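Local atomic coordinates of soluble lytic murein transglycosylase (Escherichia coli, PDB entry 1QSA), a protein that cleaves the glycosidic bonds between N-acetylmuramic acid and N-acetylglucosamine in peptidoglycan, leaving a 1,6-anhydro bond in the muramic acid product. Residues A[413-424]-A[436-447]. Sequence-based numbering, arbitrary orientation.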
ATOM      1  N   LYS A 413     -22.968  -0.594  -9.327  1.00 23.60           N
ATOM      2  CA  LYS A 413     -21.901  -0.894 -10.274  1.00 24.12           C
ATOM      3  C   LYS A 413     -22.133  -0.145 -11.581  1.00 22.14           C
ATOM      4  O   LYS A 413     -21.186   0.311 -12.219  1.00 21.06           O
ATOM      5  CB  LYS A 413     -21.803  -2.406 -10.538  1.00 26.81           C
ATOM      6  CG  LYS A 413     -20.661  -3.087  -9.814  1.00 30.63           C
ATOM      7  CD  LYS A 413     -20.323  -4.421 -10.468  1.00 35.53           C
ATOM      8  CE  LYS A 413     -18.925  -4.901 -10.075  1.00 38.54           C
ATOM      9  NZ  LYS A 413     -18.446  -6.043 -10.907  1.00 40.09           N
ATOM     10  N   THR A 414     -23.400  -0.016 -11.973  1.00 20.42           N
ATOM     11  CA  THR A 414     -23.761   0.695 -13.196  1.00 21.68           C
ATOM     12  C   THR A 414     -23.390   2.165 -13.076  1.00 20.37           C
ATOM     13  O   THR A 414     -22.811   2.741 -14.004  1.00 19.95           O
ATOM     14  CB  THR A 414     -25.270   0.558 -13.506  1.00 23.71           C
ATOM     15  OG1 THR A 414     -25.571  -0.822 -13.753  1.00 26.54           O
ATOM     16  CG2 THR A 414     -25.651   1.381 -14.733  1.00 26.43           C
ATOM     17  N   GLU A 415     -23.732   2.767 -11.939  1.00 20.37           N
ATOM     18  CA  GLU A 415     -23.410   4.170 -11.693  1.00 19.44           C
ATOM     19  C   GLU A 415     -21.894   4.364 -11.642  1.00 18.26           C
ATOM     20  O   GLU A 415     -21.378   5.327 -12.208  1.00 16.44           O
ATOM     21  CB  GLU A 415     -24.049   4.661 -10.391  1.00 21.53           C
ATOM     22  CG  GLU A 415     -25.572   4.793 -10.464  1.00 25.32           C
ATOM     23  CD  GLU A 415     -26.225   5.097  -9.120  1.00 28.95           C
ATOM     24  OE1 GLU A 415     -25.737   4.620  -8.070  1.00 28.51           O
ATOM     25  OE2 GLU A 415     -27.255   5.807  -9.119  1.00 32.66           O
ATOM     26  N   GLN A 416     -21.182   3.441 -10.996  1.00 15.78           N
ATOM     27  CA  GLN A 416     -19.718   3.555 -10.909  1.00 16.41           C
ATOM     28  C   GLN A 416     -19.059   3.440 -12.292  1.00 16.32           C
ATOM     29  O   GLN A 416     -18.061   4.131 -12.573  1.00 15.04           O
ATOM     30  CB  GLN A 416     -19.157   2.543  -9.907  1.00 15.56           C
ATOM     31  CG  GLN A 416     -19.581   2.862  -8.468  1.00 16.49           C
ATOM     32  CD  GLN A 416     -19.340   1.717  -7.501  1.00 16.57           C
ATOM     33  OE1 GLN A 416     -19.573   0.560  -7.835  1.00 18.07           O
ATOM     34  NE2 GLN A 416     -18.905   2.038  -6.284  1.00 16.11           N
ATOM     35  N   ALA A 417     -19.642   2.619 -13.171  1.00 15.75           N
ATOM     36  CA  ALA A 417     -19.132   2.455 -14.536  1.00 15.42           C
ATOM     37  C   ALA A 417     -19.426   3.714 -15.364  1.00 14.65           C
ATOM     38  O   ALA A 417     -18.612   4.134 -16.188  1.00 14.09           O
ATOM     39  CB  ALA A 417     -19.750   1.200 -15.197  1.00 17.15           C
ATOM     40  N   GLN A 418     -20.598   4.316 -15.145  1.00 15.14           N
ATOM     41  CA  GLN A 418     -20.941   5.552 -15.848  1.00 16.21           C
ATOM     42  C   GLN A 418     -19.974   6.646 -15.416  1.00 14.42           C
ATOM     43  O   GLN A 418     -19.499   7.401 -16.246  1.00 14.00           O
ATOM     44  CB  GLN A 418     -22.358   6.008 -15.522  1.00 17.61           C
ATOM     45  CG  GLN A 418     -23.458   5.161 -16.124  1.00 20.72           C
ATOM     46  CD  GLN A 418     -24.820   5.682 -15.722  1.00 22.67           C
ATOM     47  OE1 GLN A 418     -25.122   5.816 -14.533  1.00 24.25           O
ATOM     48  NE2 GLN A 418     -25.649   5.987 -16.707  1.00 25.31           N
ATOM     49  N   LEU A 419     -19.713   6.737 -14.109  1.00 15.21           N
ATOM     50  CA  LEU A 419     -18.788   7.739 -13.583  1.00 12.90           C
ATOM     51  C   LEU A 419     -17.369   7.503 -14.136  1.00 12.42           C
ATOM     52  O   LEU A 419     -16.674   8.446 -14.523  1.00 11.81           O
ATOM     53  CB  LEU A 419     -18.807   7.738 -12.041  1.00 13.26           C
ATOM     54  CG  LEU A 419     -20.057   8.366 -11.388  1.00 15.88           C
ATOM     55  CD1 LEU A 419     -20.072   8.123  -9.885  1.00 16.97           C
ATOM     56  CD2 LEU A 419     -20.088   9.870 -11.689  1.00 16.54           C
ATOM     57  N   ALA A 420     -16.951   6.241 -14.201  1.00 13.34           N
ATOM     58  CA  ALA A 420     -15.633   5.911 -14.751  1.00 11.65           C
ATOM     59  C   ALA A 420     -15.549   6.397 -16.207  1.00 11.63           C
ATOM     60  O   ALA A 420     -14.594   7.075 -16.592  1.00 11.70           O
ATOM     61  CB  ALA A 420     -15.387   4.394 -14.684  1.00 11.18           C
ATOM     62  N   ARG A 421     -16.595   6.122 -16.987  1.00 11.95           N
ATOM     63  CA  ARG A 421     -16.613   6.522 -18.400  1.00 12.78           C
ATOM     64  C   ARG A 421     -16.711   8.036 -18.571  1.00 11.99           C
ATOM     65  O   ARG A 421     -16.125   8.589 -19.491  1.00 12.10           O
ATOM     66  CB  ARG A 421     -17.756   5.825 -19.140  1.00 13.56           C
ATOM     67  CG  ARG A 421     -17.741   6.062 -20.647  1.00 15.54           C
ATOM     68  CD  ARG A 421     -16.505   5.448 -21.286  1.00 17.30           C
ATOM     69  NE  ARG A 421     -16.302   5.914 -22.660  1.00 19.39           N
ATOM     70  CZ  ARG A 421     -15.530   5.301 -23.551  1.00 20.55           C
ATOM     71  NH1 ARG A 421     -14.882   4.188 -23.224  1.00 21.15           N
ATOM     72  NH2 ARG A 421     -15.402   5.807 -24.774  1.00 22.04           N
ATOM     73  N   TYR A 422     -17.442   8.696 -17.675  1.00 12.19           N
ATOM     74  CA  TYR A 422     -17.583  10.155 -17.715  1.00 11.85           C
ATOM     75  C   TYR A 422     -16.191  10.783 -17.498  1.00 11.58           C
ATOM     76  O   TYR A 422     -15.779  11.677 -18.226  1.00 12.47           O
ATOM     77  CB  TYR A 422     -18.543  10.624 -16.625  1.00 13.23           C
ATOM     78  CG  TYR A 422     -18.821  12.102 -16.665  1.00 14.59           C
ATOM     79  CD1 TYR A 422     -19.815  12.616 -17.491  1.00 18.05           C
ATOM     80  CD2 TYR A 422     -18.098  12.989 -15.868  1.00 16.68           C
ATOM     81  CE1 TYR A 422     -20.087  13.986 -17.521  1.00 18.25           C
ATOM     82  CE2 TYR A 422     -18.363  14.367 -15.891  1.00 18.34           C
ATOM     83  CZ  TYR A 422     -19.357  14.850 -16.722  1.00 18.57           C
ATOM     84  OH  TYR A 422     -19.627  16.203 -16.765  1.00 18.06           O
ATOM     85  N   ALA A 423     -15.453  10.257 -16.523  1.00 10.82           N
ATOM     86  CA  ALA A 423     -14.100  10.741 -16.241  1.00 11.12           C
ATOM     87  C   ALA A 423     -13.203  10.471 -17.454  1.00 10.68           C
ATOM     88  O   ALA A 423     -12.489  11.358 -17.913  1.00 10.99           O
ATOM     89  CB  ALA A 423     -13.560  10.047 -15.000  1.00  9.25           C
ATOM     90  N   PHE A 424     -13.273   9.247 -17.982  1.00 10.14           N
ATOM     91  CA  PHE A 424     -12.507   8.839 -19.160  1.00 11.58           C
ATOM     92  C   PHE A 424     -12.793   9.786 -20.343  1.00 10.83           C
ATOM     93  O   PHE A 424     -11.868  10.247 -21.004  1.00 11.40           O
ATOM     94  CB  PHE A 424     -12.852   7.371 -19.515  1.00 11.08           C
ATOM     95  CG  PHE A 424     -12.168   6.853 -20.754  1.00 10.54           C
ATOM     96  CD1 PHE A 424     -10.929   6.217 -20.670  1.00 12.56           C
ATOM     97  CD2 PHE A 424     -12.765   6.988 -22.012  1.00 12.71           C
ATOM     98  CE1 PHE A 424     -10.292   5.722 -21.817  1.00 14.01           C
ATOM     99  CE2 PHE A 424     -12.131   6.493 -23.168  1.00 12.30           C
ATOM    100  CZ  PHE A 424     -10.892   5.861 -23.067  1.00 13.30           C
ATOM    101  N   THR A 436     -12.934   2.708 -11.494  1.00 12.38           N
ATOM    102  CA  THR A 436     -12.935   1.269 -11.780  1.00 12.36           C
ATOM    103  C   THR A 436     -12.556   0.481 -10.527  1.00 13.33           C
ATOM    104  O   THR A 436     -13.067  -0.610 -10.301  1.00 14.12           O
ATOM    105  CB  THR A 436     -11.997   0.863 -12.959  1.00  9.94           C
ATOM    106  OG1 THR A 436     -10.626   1.113 -12.619  1.00 12.45           O
ATOM    107  CG2 THR A 436     -12.359   1.625 -14.227  1.00 10.14           C
ATOM    108  N   ILE A 437     -11.697   1.060  -9.691  1.00 14.11           N
ATOM    109  CA  ILE A 437     -11.283   0.390  -8.465  1.00 15.18           C
ATOM    110  C   ILE A 437     -12.439   0.373  -7.463  1.00 16.18           C
ATOM    111  O   ILE A 437     -12.745  -0.669  -6.886  1.00 16.12           O
ATOM    112  CB  ILE A 437     -10.028   1.041  -7.860  1.00 14.65           C
ATOM    113  CG1 ILE A 437      -8.845   0.790  -8.786  1.00 14.85           C
ATOM    114  CG2 ILE A 437      -9.737   0.486  -6.461  1.00 16.55           C
ATOM    115  CD1 ILE A 437      -7.603   1.611  -8.450  1.00 15.96           C
ATOM    116  N   ALA A 438     -13.119   1.509  -7.307  1.00 15.85           N
ATOM    117  CA  ALA A 438     -14.259   1.593  -6.393  1.00 17.65           C
ATOM    118  C   ALA A 438     -15.367   0.606  -6.758  1.00 18.06           C
ATOM    119  O   ALA A 438     -15.969  -0.011  -5.878  1.00 20.21           O
ATOM    120  CB  ALA A 438     -14.826   3.019  -6.379  1.00 14.96           C
ATOM    121  N   GLY A 439     -15.629   0.441  -8.053  1.00 17.01           N
ATOM    122  CA  GLY A 439     -16.684  -0.465  -8.468  1.00 17.26           C
ATOM    123  C   GLY A 439     -16.225  -1.879  -8.767  1.00 17.97           C
ATOM    124  O   GLY A 439     -17.043  -2.711  -9.174  1.00 18.13           O
ATOM    125  N   LYS A 440     -14.926  -2.138  -8.589  1.00 16.53           N
ATOM    126  CA  LYS A 440     -14.326  -3.450  -8.868  1.00 16.02           C
ATOM    127  C   LYS A 440     -14.676  -3.884 -10.289  1.00 15.56           C
ATOM    128  O   LYS A 440     -14.991  -5.047 -10.537  1.00 16.28           O
ATOM    129  CB  LYS A 440     -14.791  -4.498  -7.843  1.00 18.19           C
ATOM    130  CG  LYS A 440     -14.367  -4.196  -6.423  1.00 21.47           C
ATOM    131  CD  LYS A 440     -14.883  -5.257  -5.458  1.00 26.57           C
ATOM    132  CE  LYS A 440     -14.449  -4.958  -4.028  1.00 30.38           C
ATOM    133  NZ  LYS A 440     -12.959  -4.970  -3.887  1.00 34.00           N
ATOM    134  N   LEU A 441     -14.597  -2.928 -11.214  1.00 13.19           N
ATOM    135  CA  LEU A 441     -14.909  -3.124 -12.633  1.00 14.43           C
ATOM    136  C   LEU A 441     -13.646  -3.627 -13.317  1.00 14.95           C
ATOM    137  O   LEU A 441     -13.135  -3.006 -14.253  1.00 14.04           O
ATOM    138  CB  LEU A 441     -15.337  -1.773 -13.240  1.00 13.00           C
ATOM    139  CG  LEU A 441     -16.458  -1.023 -12.495  1.00 15.10           C
ATOM    140  CD1 LEU A 441     -16.633   0.387 -13.088  1.00 15.68           C
ATOM    141  CD2 LEU A 441     -17.747  -1.811 -12.593  1.00 17.86           C
ATOM    142  N   TRP A 442     -13.185  -4.798 -12.885  1.00 14.82           N
ATOM    143  CA  TRP A 442     -11.932  -5.351 -13.374  1.00 15.61           C
ATOM    144  C   TRP A 442     -11.854  -5.673 -14.852  1.00 14.20           C
ATOM    145  O   TRP A 442     -10.760  -5.719 -15.416  1.00 14.72           O
ATOM    146  CB  TRP A 442     -11.534  -6.568 -12.533  1.00 15.77           C
ATOM    147  CG  TRP A 442     -11.555  -6.343 -11.025  1.00 17.73           C
ATOM    148  CD1 TRP A 442     -12.081  -7.186 -10.082  1.00 17.16           C
ATOM    149  CD2 TRP A 442     -11.019  -5.222 -10.302  1.00 16.55           C
ATOM    150  NE1 TRP A 442     -11.907  -6.660  -8.821  1.00 20.53           N
ATOM    151  CE2 TRP A 442     -11.257  -5.457  -8.927  1.00 17.52           C
ATOM    152  CE3 TRP A 442     -10.362  -4.042 -10.681  1.00 16.31           C
ATOM    153  CZ2 TRP A 442     -10.863  -4.556  -7.933  1.00 19.22           C
ATOM    154  CZ3 TRP A 442      -9.968  -3.145  -9.690  1.00 17.10           C
ATOM    155  CH2 TRP A 442     -10.222  -3.408  -8.334  1.00 17.79           C
ATOM    156  N   ASP A 443     -13.002  -5.924 -15.479  1.00 15.18           N
ATOM    157  CA  ASP A 443     -13.023  -6.233 -16.899  1.00 14.39           C
ATOM    158  C   ASP A 443     -13.312  -5.025 -17.793  1.00 14.87           C
ATOM    159  O   ASP A 443     -13.356  -5.167 -19.017  1.00 14.40           O
ATOM    160  CB  ASP A 443     -13.991  -7.386 -17.198  1.00 16.60           C
ATOM    161  CG  ASP A 443     -13.547  -8.699 -16.573  1.00 19.46           C
ATOM    162  OD1 ASP A 443     -12.368  -9.077 -16.734  1.00 18.29           O
ATOM    163  OD2 ASP A 443     -14.378  -9.357 -15.909  1.00 21.31           O
ATOM    164  N   HIS A 444     -13.512  -3.843 -17.196  1.00 14.40           N
ATOM    165  CA  HIS A 444     -13.721  -2.614 -17.983  1.00 13.38           C
ATOM    166  C   HIS A 444     -12.319  -2.081 -18.314  1.00 14.18           C
ATOM    167  O   HIS A 444     -11.906  -1.001 -17.872  1.00 12.52           O
ATOM    168  CB  HIS A 444     -14.501  -1.573 -17.174  1.00 15.53           C
ATOM    169  CG  HIS A 444     -15.972  -1.828 -17.125  1.00 17.83           C
ATOM    170  ND1 HIS A 444     -16.519  -2.938 -16.512  1.00 17.89           N
ATOM    171  CD2 HIS A 444     -17.017  -1.119 -17.616  1.00 17.65           C
ATOM    172  CE1 HIS A 444     -17.836  -2.898 -16.627  1.00 17.81           C
ATOM    173  NE2 HIS A 444     -18.161  -1.807 -17.294  1.00 17.39           N
ATOM    174  N   LEU A 445     -11.596  -2.843 -19.125  1.00 12.39           N
ATOM    175  CA  LEU A 445     -10.215  -2.511 -19.447  1.00 12.27           C
ATOM    176  C   LEU A 445      -9.905  -1.143 -20.032  1.00 12.45           C
ATOM    177  O   LEU A 445      -8.863  -0.563 -19.711  1.00 11.56           O
ATOM    178  CB  LEU A 445      -9.571  -3.618 -20.299  1.00 13.19           C
ATOM    179  CG  LEU A 445      -9.562  -5.022 -19.684  1.00 13.25           C
ATOM    180  CD1 LEU A 445      -8.807  -5.987 -20.614  1.00 15.15           C
ATOM    181  CD2 LEU A 445      -8.933  -5.005 -18.296  1.00 13.90           C
ATOM    182  N   GLU A 446     -10.787  -0.615 -20.879  1.00 11.48           N
ATOM    183  CA  GLU A 446     -10.517   0.680 -21.499  1.00 12.24           C
ATOM    184  C   GLU A 446     -10.409   1.799 -20.462  1.00 11.36           C
ATOM    185  O   GLU A 446      -9.535   2.655 -20.564  1.00 13.11           O
ATOM    186  CB  GLU A 446     -11.578   1.033 -22.559  1.00 13.29           C
ATOM    187  CG  GLU A 446     -11.087   2.152 -23.457  1.00 15.41           C
ATOM    188  CD  GLU A 446     -11.986   2.462 -24.630  1.00 16.32           C
ATOM    189  OE1 GLU A 446     -13.187   2.134 -24.581  1.00 17.10           O
ATOM    190  OE2 GLU A 446     -11.467   3.049 -25.605  1.00 19.62           O
ATOM    191  N   GLU A 447     -11.305   1.780 -19.475  1.00 11.90           N
ATOM    192  CA  GLU A 447     -11.316   2.787 -18.413  1.00 11.14           C
ATOM    193  C   GLU A 447     -10.214   2.552 -17.386  1.00 12.00           C
ATOM    194  O   GLU A 447      -9.732   3.500 -16.751  1.00 11.94           O
ATOM    195  CB  GLU A 447     -12.686   2.842 -17.720  1.00 11.69           C
ATOM    196  CG  GLU A 447     -13.846   3.334 -18.614  1.00 13.71           C
ATOM    197  CD  GLU A 447     -14.334   2.291 -19.601  1.00 17.05           C
ATOM    198  OE1 GLU A 447     -14.229   1.081 -19.319  1.00 16.65           O
ATOM    199  OE2 GLU A 447     -14.845   2.680 -20.670  1.00 19.10           O
TER
HETATM  200  O   HOH W   1     -15.899  -7.442  -9.684  1.00 29.35           O
HETATM  201  O   HOH W   2     -13.113   5.052 -26.563  1.00 24.89           O
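Leu441 lays its CD1 methyl against the backbone of helix 413-425, 3.6 Å from Ala417 CA and 3.9 Å from Ala417 CB, while its CD2 branch lies beside the carbonyl oxygen and CE of Lys413. Alanine suits positions 417 and 420, since a lone methyl lets the second segment come close; Ala420 CB rests 4.1 Å from the Thr436 CG2 methyl, and Thr436 OG1 bonds to Val433 O. One turn before Ala420, Gln416 sets its amide beside Gly439, OE1 3.1 Å from Gly439 CA; glycine suits this place, having no side chain to meet that oxygen. Gln416 NE2 donates to Val408 O of helix 397-408. The two segments form part of a helical hairpin in the L domain of this alpha-superhelical enzyme: helix 429-438 packs back on helix 413-425, ends in a Schellman motif at Lys440, and the chain turns through Leu441 to His444 into helix 445-448. Between the start of helix 413-425 and the Schellman turn, a water accepts from Lys413 NZ and donates to Lys440 O. At the far end Arg421, with CG anti to its N (chi1 -173°) and the chain bent at chi2, brings NH1 into salt bridges with two carboxylates, a network suited to its planar, multi-donor head. Glu447 OE2, 3.0 Å from NH1, is met nearly along its C-O axis, and Glu446 OE1, equally distant, from above the carboxylate plane; both acceptors lie in the guanidinium plane. A second water joins Arg421 NH2 to Glu446 OE2. Phe424 covers one guanidinium face with CD2, 3.5 Å above the plane, and its CZ meets the aliphatic CG of Glu446 at 3.7 Å.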